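Local coordinates for protein chitin deacetylase 1 (Bombyx mori, PDB 5ZNT) that removes N-acetyl groups from the N-acetyl-D-glucosamine residues of chitin, as a zinc-dependent carbohydrate esterase of family 4, yielding chitosan and acetate, at residues A[34-39]-A[307-312]; A[50-55]-A[269-274]; A[57-62]-A[279-284]. All blocks are in the same frame, centred on the assembly; numbering follows the deposited sequence.

All three contacts tie the first strand and helix of the deacetylase domain to elements from much later in the chain. Contact 1, wholly buried, is aromatic: a methionine, a proline and a valine gather round one tryptophan near the start of strand 38-45. Contact 2, on the opposite side of the chain's centre, is also buried but small-residue and aliphatic, and its loop lies near the zinc site and a glycan. Contact 3, about 10 Å from it between centres, is only partly buried and sets a leucine against an isoleucine and an exposed glutamate. Contacts 2 and 3 share helix 53-59 and touch, among other places, through L55 and L281.

Contact 1 of 3, residues A[34-39]-A[307-312]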
loop_
_atom_site.group_PDB
_atom_site.type_symbol
_atom_site.label_atom_id
_atom_site.label_comp_id
_atom_site.label_asym_id
_atom_site.label_seq_id
_atom_site.Cartn_x
_atom_site.Cartn_y
_atom_site.Cartn_z
ATOM N N ARG A 34 14.228 -19.574 -7.158
ATOM C CA ARG A 34 15.166 -18.989 -8.113
ATOM C C ARG A 34 14.485 -18.548 -9.409
ATOM O O ARG A 34 15.063 -17.756 -10.160
ATOM C CB ARG A 34 16.306 -19.976 -8.418
ATOM C CG ARG A 34 15.944 -21.019 -9.464
ATOM C CD ARG A 34 16.937 -22.184 -9.503
ATOM N NE ARG A 34 16.521 -23.269 -8.613
ATOM C CZ ARG A 34 15.913 -24.383 -9.013
ATOM N NH1 ARG A 34 15.639 -24.574 -10.299
ATOM N NH2 ARG A 34 15.566 -25.305 -8.119
ATOM N N ASP A 35 13.272 -19.018 -9.690
ATOM C CA ASP A 35 12.554 -18.587 -10.886
ATOM C C ASP A 35 11.487 -17.532 -10.606
ATOM O O ASP A 35 10.802 -17.102 -11.538
ATOM C CB ASP A 35 11.904 -19.786 -11.582
ATOM C CG ASP A 35 12.932 -20.779 -12.121
ATOM O OD1 ASP A 35 13.975 -20.342 -12.657
ATOM O OD2 ASP A 35 12.690 -21.993 -11.997
ATOM N N VAL A 36 11.339 -17.103 -9.361
ATOM C CA VAL A 36 10.309 -16.139 -8.956
ATOM C C VAL A 36 10.857 -14.719 -9.077
ATOM O O VAL A 36 11.904 -14.419 -8.495
ATOM C CB VAL A 36 9.834 -16.439 -7.519
ATOM C CG1 VAL A 36 8.911 -15.329 -6.971
ATOM C CG2 VAL A 36 9.143 -17.820 -7.460
ATOM N N PRO A 37 10.193 -13.813 -9.802
ATOM C CA PRO A 37 10.604 -12.398 -9.774
ATOM C C PRO A 37 10.466 -11.840 -8.360
ATOM O O PRO A 37 9.462 -12.075 -7.680
ATOM C CB PRO A 37 9.618 -11.710 -10.727
ATOM C CG PRO A 37 8.807 -12.797 -11.354
ATOM C CD PRO A 37 8.900 -14.000 -10.468
ATOM N N GLN A 38 11.487 -11.129 -7.909
ATOM C CA GLN A 38 11.447 -10.475 -6.605
ATOM C C GLN A 38 10.630 -9.190 -6.737
ATOM O O GLN A 38 11.079 -8.220 -7.347
ATOM C CB GLN A 38 12.855 -10.169 -6.114
ATOM C CG GLN A 38 12.897 -9.455 -4.762
ATOM C CD GLN A 38 12.210 -10.265 -3.649
ATOM O OE1 GLN A 38 12.727 -11.300 -3.213
ATOM N NE2 GLN A 38 11.054 -9.776 -3.170
ATOM N N MET A 39 9.437 -9.184 -6.168
ATOM C CA MET A 39 8.580 -8.008 -6.196
ATOM C C MET A 39 8.913 -7.084 -5.033
ATOM O O MET A 39 9.169 -7.540 -3.914
ATOM C CB MET A 39 7.114 -8.433 -6.132
ATOM C CG MET A 39 6.661 -9.139 -7.400
ATOM S SD MET A 39 5.002 -9.828 -7.239
ATOM C CE MET A 39 5.322 -11.550 -6.833
ATOM N N ILE A 307 -0.946 -9.018 -6.292
ATOM C CA ILE A 307 -2.077 -9.945 -6.271
ATOM C C ILE A 307 -2.304 -10.554 -7.653
ATOM O O ILE A 307 -2.632 -11.739 -7.776
ATOM C CB ILE A 307 -3.341 -9.230 -5.746
ATOM C CG1 ILE A 307 -3.145 -8.813 -4.286
ATOM C CG2 ILE A 307 -4.587 -10.121 -5.900
ATOM C CD1 ILE A 307 -4.284 -7.912 -3.722
ATOM N N GLN A 308 -2.120 -9.765 -8.715
ATOM C CA GLN A 308 -2.315 -10.301 -10.057
ATOM C C GLN A 308 -1.285 -11.384 -10.368
ATOM O O GLN A 308 -1.617 -12.403 -10.991
ATOM C CB GLN A 308 -2.266 -9.168 -11.083
ATOM C CG GLN A 308 -3.530 -8.325 -11.076
ATOM C CD GLN A 308 -3.374 -7.058 -11.872
ATOM O OE1 GLN A 308 -2.320 -6.423 -11.848
ATOM N NE2 GLN A 308 -4.420 -6.686 -12.598
ATOM N N TRP A 309 -0.047 -11.210 -9.897
ATOM C CA TRP A 309 0.956 -12.260 -10.052
ATOM C C TRP A 309 0.602 -13.492 -9.224
ATOM O O TRP A 309 0.724 -14.624 -9.707
ATOM C CB TRP A 309 2.334 -11.740 -9.653
ATOM C CG TRP A 309 3.453 -12.728 -9.913
ATOM C CD1 TRP A 309 4.284 -12.755 -10.999
ATOM C CD2 TRP A 309 3.857 -13.819 -9.073
ATOM N NE1 TRP A 309 5.173 -13.802 -10.895
ATOM C CE2 TRP A 309 4.931 -14.472 -9.725
ATOM C CE3 TRP A 309 3.411 -14.312 -7.845
ATOM C CZ2 TRP A 309 5.568 -15.591 -9.184
ATOM C CZ3 TRP A 309 4.043 -15.426 -7.306
ATOM C CH2 TRP A 309 5.117 -16.048 -7.974
ATOM N N VAL A 310 0.180 -13.298 -7.971
ATOM C CA VAL A 310 -0.214 -14.434 -7.131
ATOM C C VAL A 310 -1.305 -15.240 -7.810
ATOM O O VAL A 310 -1.357 -16.471 -7.694
ATOM C CB VAL A 310 -0.655 -13.948 -5.737
ATOM C CG1 VAL A 310 -1.295 -15.092 -4.934
ATOM C CG2 VAL A 310 0.535 -13.395 -4.980
ATOM N N GLN A 311 -2.196 -14.563 -8.524
ATOM C CA GLN A 311 -3.322 -15.231 -9.151
ATOM C C GLN A 311 -2.923 -15.965 -10.422
ATOM O O GLN A 311 -3.676 -16.825 -10.893
ATOM C CB GLN A 311 -4.425 -14.209 -9.452
ATOM C CG GLN A 311 -5.130 -13.664 -8.189
ATOM C CD GLN A 311 -6.118 -12.546 -8.513
ATOM O OE1 GLN A 311 -5.886 -11.729 -9.410
ATOM N NE2 GLN A 311 -7.229 -12.524 -7.803
ATOM N N ASN A 312 -1.769 -15.636 -10.991
ATOM C CA ASN A 312 -1.281 -16.293 -12.200
ATOM C C ASN A 312 0.239 -16.247 -12.174
ATOM O O ASN A 312 0.872 -15.449 -12.872
ATOM C CB ASN A 312 -1.852 -15.628 -13.457
ATOM C CG ASN A 312 -1.321 -16.249 -14.733
ATOM O OD1 ASN A 312 -0.748 -17.340 -14.708
ATOM N ND2 ASN A 312 -1.489 -15.547 -15.857
#
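W309 is the side chain through which the helical turn 307-312 meets V36, P37 and M39. I307, at the start of the turn, looks away from them and packs on W209 and M211 of strand 209-214. Two residues on, W309 has CG anti to its own nitrogen (chi1 -174°), which carries the indole away from the helix toward strand 38-45. M39 CE rests on one face of the indole, 3.9 Å from the centroid of the W309 six-membered ring and 30° off its normal: a CH-pi contact. The thioether belongs to the same Met-aromatic pair, with M39 SD standing obliquely 4.7 Å from the centroid of the W309 five-membered ring. Methionine suits this place because its unbranched chain can bend at the sulfur (chi3 -98°) and lay the methyl on the ring. Strand 38-45 belongs to the parallel sheet of the distorted beta/alpha barrel of carbohydrate esterase family 4, and helix 303-311 follows its parallel neighbour, strand 298-300. Farther along the indole, P37 CD lies 3.8 Å from W309 NE1, and V36 CG1 is 4.0 Å from W309 CH2. The buried N-H is satisfied by the carbonyl of R314, while W182 and W325 add further aromatic contacts. Replacing W309 with an alanine would probably open a gap beneath the M39 methyl and deprive the R314 carbonyl of its indole donor. V310, the next residue, packs on W209 instead.

Contact 2 of 3, residues A[50-55]-A[269-274]. With NAG (2-acetamido-2-deoxy-beta-D-glucopyranose), chain B.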
loop_
_atom_site.group_PDB
_atom_site.type_symbol
_atom_site.label_atom_id
_atom_site.label_comp_id
_atom_site.label_asym_id
_atom_site.label_seq_id
_atom_site.Cartn_x
_atom_site.Cartn_y
_atom_site.Cartn_z
ATOM N N ASN A 50 1.241 19.619 -2.482
ATOM C CA ASN A 50 2.496 20.254 -2.844
ATOM C C ASN A 50 3.582 20.046 -1.787
ATOM O O ASN A 50 4.732 20.428 -2.022
ATOM C CB ASN A 50 2.273 21.752 -3.129
ATOM C CG ASN A 50 1.886 22.020 -4.585
ATOM O OD1 ASN A 50 2.049 21.150 -5.450
ATOM N ND2 ASN A 50 1.389 23.225 -4.866
ATOM N N ASN A 51 3.270 19.441 -0.638
ATOM C CA ASN A 51 4.352 19.035 0.252
ATOM C C ASN A 51 5.222 17.933 -0.357
ATOM O O ASN A 51 6.370 17.770 0.073
ATOM C CB ASN A 51 3.830 18.516 1.602
ATOM C CG ASN A 51 3.015 19.561 2.398
ATOM O OD1 ASN A 51 2.878 20.712 2.007
ATOM N ND2 ASN A 51 2.437 19.116 3.498
ATOM N N ASN A 52 4.696 17.148 -1.305
ATOM C CA ASN A 52 5.428 15.979 -1.801
ATOM C C ASN A 52 5.330 15.731 -3.308
ATOM O O ASN A 52 5.980 14.804 -3.795
ATOM C CB ASN A 52 4.966 14.710 -1.051
ATOM C CG ASN A 52 3.440 14.603 -0.952
ATOM O OD1 ASN A 52 2.730 14.705 -1.948
ATOM N ND2 ASN A 52 2.936 14.396 0.264
ATOM N N ILE A 53 4.607 16.557 -4.070
ATOM C CA ILE A 53 4.428 16.290 -5.497
ATOM C C ILE A 53 5.774 16.319 -6.218
ATOM O O ILE A 53 6.066 15.453 -7.052
ATOM C CB ILE A 53 3.409 17.283 -6.102
ATOM C CG1 ILE A 53 1.962 16.857 -5.729
ATOM C CG2 ILE A 53 3.597 17.380 -7.625
ATOM C CD1 ILE A 53 0.892 18.027 -5.821
ATOM N N GLU A 54 6.641 17.264 -5.860
ATOM C CA GLU A 54 7.951 17.331 -6.499
ATOM C C GLU A 54 8.844 16.166 -6.087
ATOM O O GLU A 54 9.648 15.687 -6.896
ATOM C CB GLU A 54 8.631 18.661 -6.168
ATOM C CG GLU A 54 8.023 19.857 -6.889
ATOM C CD GLU A 54 8.170 19.764 -8.403
ATOM O OE1 GLU A 54 9.332 19.780 -8.890
ATOM O OE2 GLU A 54 7.121 19.660 -9.094
ATOM N N LEU A 55 8.762 15.727 -4.828
ATOM C CA LEU A 55 9.503 14.530 -4.436
ATOM C C LEU A 55 9.127 13.342 -5.322
ATOM O O LEU A 55 10.002 12.599 -5.790
ATOM C CB LEU A 55 9.241 14.201 -2.965
ATOM C CG LEU A 55 9.788 12.837 -2.534
ATOM C CD1 LEU A 55 11.304 12.888 -2.361
ATOM C CD2 LEU A 55 9.126 12.342 -1.277
ATOM N N PHE A 269 6.666 3.983 3.088
ATOM C CA PHE A 269 7.203 5.300 3.418
ATOM C C PHE A 269 6.126 6.318 3.767
ATOM O O PHE A 269 4.957 6.203 3.377
ATOM C CB PHE A 269 8.006 5.889 2.252
ATOM C CG PHE A 269 9.273 5.143 1.936
ATOM C CD1 PHE A 269 10.438 5.398 2.637
ATOM C CD2 PHE A 269 9.298 4.208 0.916
ATOM C CE1 PHE A 269 11.624 4.717 2.322
ATOM C CE2 PHE A 269 10.464 3.509 0.601
ATOM C CZ PHE A 269 11.623 3.754 1.306
ATOM N N HIS A 270 6.569 7.357 4.475
ATOM C CA HIS A 270 5.944 8.676 4.450
ATOM C C HIS A 270 6.857 9.593 3.665
ATOM O O HIS A 270 8.060 9.639 3.935
ATOM C CB HIS A 270 5.739 9.248 5.850
ATOM C CG HIS A 270 4.801 8.443 6.681
ATOM N ND1 HIS A 270 5.225 7.387 7.459
ATOM C CD2 HIS A 270 3.458 8.522 6.846
ATOM C CE1 HIS A 270 4.184 6.862 8.083
ATOM N NE2 HIS A 270 3.103 7.534 7.733
ATOM N N ALA A 271 6.282 10.314 2.701
ATOM C CA ALA A 271 7.072 11.222 1.878
ATOM C C ALA A 271 7.898 12.170 2.732
ATOM O O ALA A 271 9.067 12.434 2.426
ATOM C CB ALA A 271 6.156 12.024 0.959
ATOM N N ALA A 272 7.311 12.693 3.811
ATOM C CA ALA A 272 8.012 13.705 4.597
ATOM C C ALA A 272 9.332 13.164 5.158
ATOM O O ALA A 272 10.317 13.903 5.277
ATOM C CB ALA A 272 7.100 14.200 5.724
ATOM N N TRP A 273 9.362 11.879 5.526
ATOM C CA TRP A 273 10.586 11.265 6.036
ATOM C C TRP A 273 11.700 11.303 4.991
ATOM O O TRP A 273 12.849 11.622 5.313
ATOM C CB TRP A 273 10.284 9.834 6.478
ATOM C CG TRP A 273 11.434 9.074 7.131
ATOM C CD1 TRP A 273 11.789 9.086 8.463
ATOM C CD2 TRP A 273 12.357 8.181 6.484
ATOM N NE1 TRP A 273 12.865 8.249 8.675
ATOM C CE2 TRP A 273 13.238 7.689 7.483
ATOM C CE3 TRP A 273 12.521 7.742 5.162
ATOM C CZ2 TRP A 273 14.261 6.782 7.197
ATOM C CZ3 TRP A 273 13.535 6.850 4.882
ATOM C CH2 TRP A 273 14.400 6.379 5.896
ATOM N N LEU A 274 11.370 11.022 3.722
ATOM C CA LEU A 274 12.360 11.141 2.649
ATOM C C LEU A 274 12.704 12.600 2.375
ATOM O O LEU A 274 13.872 12.946 2.173
ATOM C CB LEU A 274 11.835 10.488 1.364
ATOM C CG LEU A 274 11.789 8.968 1.379
ATOM C CD1 LEU A 274 10.994 8.417 0.174
ATOM C CD2 LEU A 274 13.232 8.374 1.437
HETATM C C1 NAG B . -2.375 20.294 -7.427
HETATM C C2 NAG B . -1.432 21.479 -7.475
HETATM C C3 NAG B . -1.299 21.963 -8.919
HETATM C C4 NAG B . -0.932 20.806 -9.849
HETATM C C5 NAG B . -1.835 19.601 -9.598
HETATM C C6 NAG B . -1.399 18.360 -10.342
HETATM C C7 NAG B . -1.665 22.585 -5.284
HETATM C C8 NAG B . -2.107 23.837 -4.585
HETATM N N2 NAG B . -1.845 22.568 -6.607
HETATM O O3 NAG B . -0.315 22.987 -8.942
HETATM O O4 NAG B . -1.253 21.119 -11.199
HETATM O O5 NAG B . -1.859 19.271 -8.207
HETATM O O6 NAG B . -0.037 18.058 -10.066
HETATM O O7 NAG B . -1.193 21.617 -4.669
#
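N52 meets A271 first through its CB, which lies 3.6 Å from A271 CB; a methyl is all that A271 offers here, and it lets the two backbones come near each other. Beyond CB, the N52 CG sits between the backbone nitrogen and the carbonyl carbon (chi1 47°), a compact setting that folds the amide back over its own loop. At the tip the two polar atoms are used separately: OD1 accepts from the backbone nitrogen of N49, and N52 ND2 donates to the carbonyl of A47, besides passing 4.1 Å from A271 CB. The residue occupies the N-cap position of helix 53-59 yet makes no capping bond; both ends of its amide are bonded to the loop before the helix instead. This is the loop that follows strand 38-45 and begins with the zinc ligand D46, whose side chain is about 7 Å from that of N52. On the other side, A271 opens helix 271-276 directly after strand 265-270. Here two neighbouring parallel strands of the barrel pass into their following segments near the metal centre, and the contact joins those two exits. L55, in the first turn of helix 53-59, reaches across with a single methyl: L55 CD2 lies 3.7 Å from A271 CB and 4.2 Å from L274 CB. L274 in turn sends CD1 over a face of F269, 3.9 Å above the ring plane and toward its rim. At the outer end of the loop, N50 ND2 approaches O7 of the NAG sugar to 3.0 Å, and I53 CD1 comes within 3.8 Å of NAG O5; N50 and I53 line the glycan pocket together with the glycosylated N84.

Contact 3 of 3, residues A[57-62]-A[279-284]; sequences KEIFNG and EFLEAF
L281 overlaps the end of E58, with its CD2 methyl against the carboxylate: L281 CD2 is 3.7 Å from E58 OE1 and equally far from E58 OE2. The methyl thus meets the flat group at both oxygens and the carbon between them. E58 is stretched out beyond CG, and this length takes the carboxylate over to L281; an acid suits this exposed position. The other branch of L281 goes to I59. With its CG anti to the backbone nitrogen (chi1 179°), L281 extends from helix 278-294 and brings CD1 to 4.1 Å from I59 CG1. A forked leucine fits such a border, since one methyl meets I59 while the other lies against the E58 carboxylate and L55. I59, the last helical residue of 53-59, is branched at CB and fills two directions: CG1 and CD1 go toward L281, while I59 CG2 lies 3.6 Å above the centre of the F60 ring. F60, which leaves the helix, packs on I72 and A74 and meets the ring of H96. F44 of strand 38-45 supports I59, and L285, a turn beyond L281, touches both E58 and I59. F284 also points this way but makes no close contact with 57-62; it packs on I42 of strand 38-45 and on F246 and L250 of helix 243-258. Helix 53-59 follows strand 38-45, and helix 278-294 comes after the adjacent parallel strand 265-270 by way of the short helix 271-276, so this is the packing of two outer helices over neighbouring strands expected in the beta/alpha barrel of family 4 carbohydrate esterases.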
loop_
_atom_site.group_PDB
_atom_site.type_symbol
_atom_site.label_atom_id
_atom_site.label_comp_id
_atom_site.label_asym_id
_atom_site.label_seq_id
_atom_site.Cartn_x
_atom_site.Cartn_y
_atom_site.Cartn_z
ATOM N N LYS A 57 8.053 13.324 -8.306
ATOM C CA LYS A 57 8.606 13.500 -9.653
ATOM C C LYS A 57 10.080 13.136 -9.699
ATOM O O LYS A 57 10.556 12.581 -10.700
ATOM C CB LYS A 57 8.407 14.938 -10.139
ATOM C CG LYS A 57 7.020 15.211 -10.651
ATOM C CD LYS A 57 6.821 16.695 -10.981
ATOM C CE LYS A 57 5.323 17.034 -11.102
ATOM N NZ LYS A 57 5.085 18.490 -11.304
ATOM N N GLU A 58 10.820 13.449 -8.633
ATOM C CA GLU A 58 12.233 13.115 -8.581
ATOM C C GLU A 58 12.435 11.604 -8.553
ATOM O O GLU A 58 13.330 11.082 -9.223
ATOM C CB GLU A 58 12.883 13.763 -7.361
ATOM C CG GLU A 58 14.332 13.407 -7.159
ATOM C CD GLU A 58 15.033 14.251 -6.080
ATOM O OE1 GLU A 58 14.383 15.146 -5.467
ATOM O OE2 GLU A 58 16.242 14.006 -5.839
ATOM N N ILE A 59 11.616 10.889 -7.777
ATOM C CA ILE A 59 11.736 9.435 -7.689
ATOM C C ILE A 59 11.265 8.779 -8.987
ATOM O O ILE A 59 11.981 7.977 -9.596
ATOM C CB ILE A 59 10.941 8.891 -6.490
ATOM C CG1 ILE A 59 11.463 9.482 -5.174
ATOM C CG2 ILE A 59 11.024 7.361 -6.488
ATOM C CD1 ILE A 59 10.560 9.217 -3.958
ATOM N N PHE A 60 10.039 9.082 -9.395
ATOM C CA PHE A 60 9.386 8.408 -10.511
ATOM C C PHE A 60 9.508 9.290 -11.749
ATOM O O PHE A 60 8.552 9.891 -12.227
ATOM C CB PHE A 60 7.939 8.077 -10.159
ATOM C CG PHE A 60 7.828 7.237 -8.935
ATOM C CD1 PHE A 60 8.208 5.903 -8.969
ATOM C CD2 PHE A 60 7.405 7.785 -7.729
ATOM C CE1 PHE A 60 8.135 5.117 -7.836
ATOM C CE2 PHE A 60 7.333 7.014 -6.579
ATOM C CZ PHE A 60 7.716 5.687 -6.611
ATOM N N ASN A 61 10.744 9.358 -12.238
ATOM C CA ASN A 61 11.153 10.309 -13.259
ATOM C C ASN A 61 10.921 9.811 -14.687
ATOM O O ASN A 61 11.290 10.510 -15.637
ATOM C CB ASN A 61 12.626 10.657 -13.069
ATOM C CG ASN A 61 13.520 9.431 -13.100
ATOM O OD1 ASN A 61 13.088 8.334 -13.475
ATOM N ND2 ASN A 61 14.778 9.608 -12.708
ATOM N N GLY A 62 10.316 8.642 -14.865
ATOM C CA GLY A 62 10.179 8.092 -16.201
ATOM C C GLY A 62 11.440 7.480 -16.767
ATOM O O GLY A 62 11.422 7.010 -17.907
ATOM N N GLU A 279 19.777 12.861 2.881
ATOM C CA GLU A 279 20.656 11.698 2.751
ATOM C C GLU A 279 19.862 10.399 2.648
ATOM O O GLU A 279 20.347 9.416 2.074
ATOM C CB GLU A 279 21.646 11.628 3.919
ATOM C CG GLU A 279 20.935 11.501 5.248
ATOM C CD GLU A 279 20.288 12.764 5.839
ATOM O OE1 GLU A 279 19.789 12.686 7.032
ATOM O OE2 GLU A 279 20.248 13.886 5.213
ATOM N N PHE A 280 18.661 10.357 3.220
ATOM C CA PHE A 280 17.848 9.158 3.064
ATOM C C PHE A 280 17.328 9.051 1.638
ATOM O O PHE A 280 17.391 7.977 1.026
ATOM C CB PHE A 280 16.684 9.136 4.067
ATOM C CG PHE A 280 17.116 9.053 5.525
ATOM C CD1 PHE A 280 18.407 8.681 5.874
ATOM C CD2 PHE A 280 16.216 9.334 6.544
ATOM C CE1 PHE A 280 18.795 8.604 7.220
ATOM C CE2 PHE A 280 16.590 9.254 7.880
ATOM C CZ PHE A 280 17.880 8.886 8.221
ATOM N N LEU A 281 16.818 10.154 1.093
ATOM C CA LEU A 281 16.389 10.136 -0.296
ATOM C C LEU A 281 17.549 9.769 -1.215
ATOM O O LEU A 281 17.391 8.940 -2.114
ATOM C CB LEU A 281 15.807 11.489 -0.701
ATOM C CG LEU A 281 15.342 11.582 -2.158
ATOM C CD1 LEU A 281 14.215 10.555 -2.402
ATOM C CD2 LEU A 281 14.882 12.980 -2.499
ATOM N N GLU A 282 18.726 10.366 -0.990
ATOM C CA GLU A 282 19.875 10.073 -1.844
ATOM C C GLU A 282 20.257 8.599 -1.767
ATOM O O GLU A 282 20.503 7.960 -2.795
ATOM C CB GLU A 282 21.061 10.958 -1.457
ATOM C CG GLU A 282 22.359 10.547 -2.152
ATOM C CD GLU A 282 23.529 11.451 -1.809
ATOM O OE1 GLU A 282 23.391 12.686 -1.935
ATOM O OE2 GLU A 282 24.582 10.924 -1.402
ATOM N N ALA A 283 20.291 8.036 -0.559
ATOM C CA ALA A 283 20.610 6.622 -0.404
ATOM C C ALA A 283 19.544 5.739 -1.041
ATOM O O ALA A 283 19.859 4.706 -1.644
ATOM C CB ALA A 283 20.781 6.285 1.081
ATOM N N PHE A 284 18.278 6.130 -0.926
ATOM C CA PHE A 284 17.199 5.327 -1.487
ATOM C C PHE A 284 17.301 5.274 -3.009
ATOM O O PHE A 284 17.158 4.208 -3.619
ATOM C CB PHE A 284 15.852 5.920 -1.062
ATOM C CG PHE A 284 14.655 5.139 -1.530
ATOM C CD1 PHE A 284 14.612 3.757 -1.404
ATOM C CD2 PHE A 284 13.570 5.791 -2.078
ATOM C CE1 PHE A 284 13.498 3.033 -1.831
ATOM C CE2 PHE A 284 12.447 5.079 -2.506
ATOM C CZ PHE A 284 12.415 3.696 -2.378
#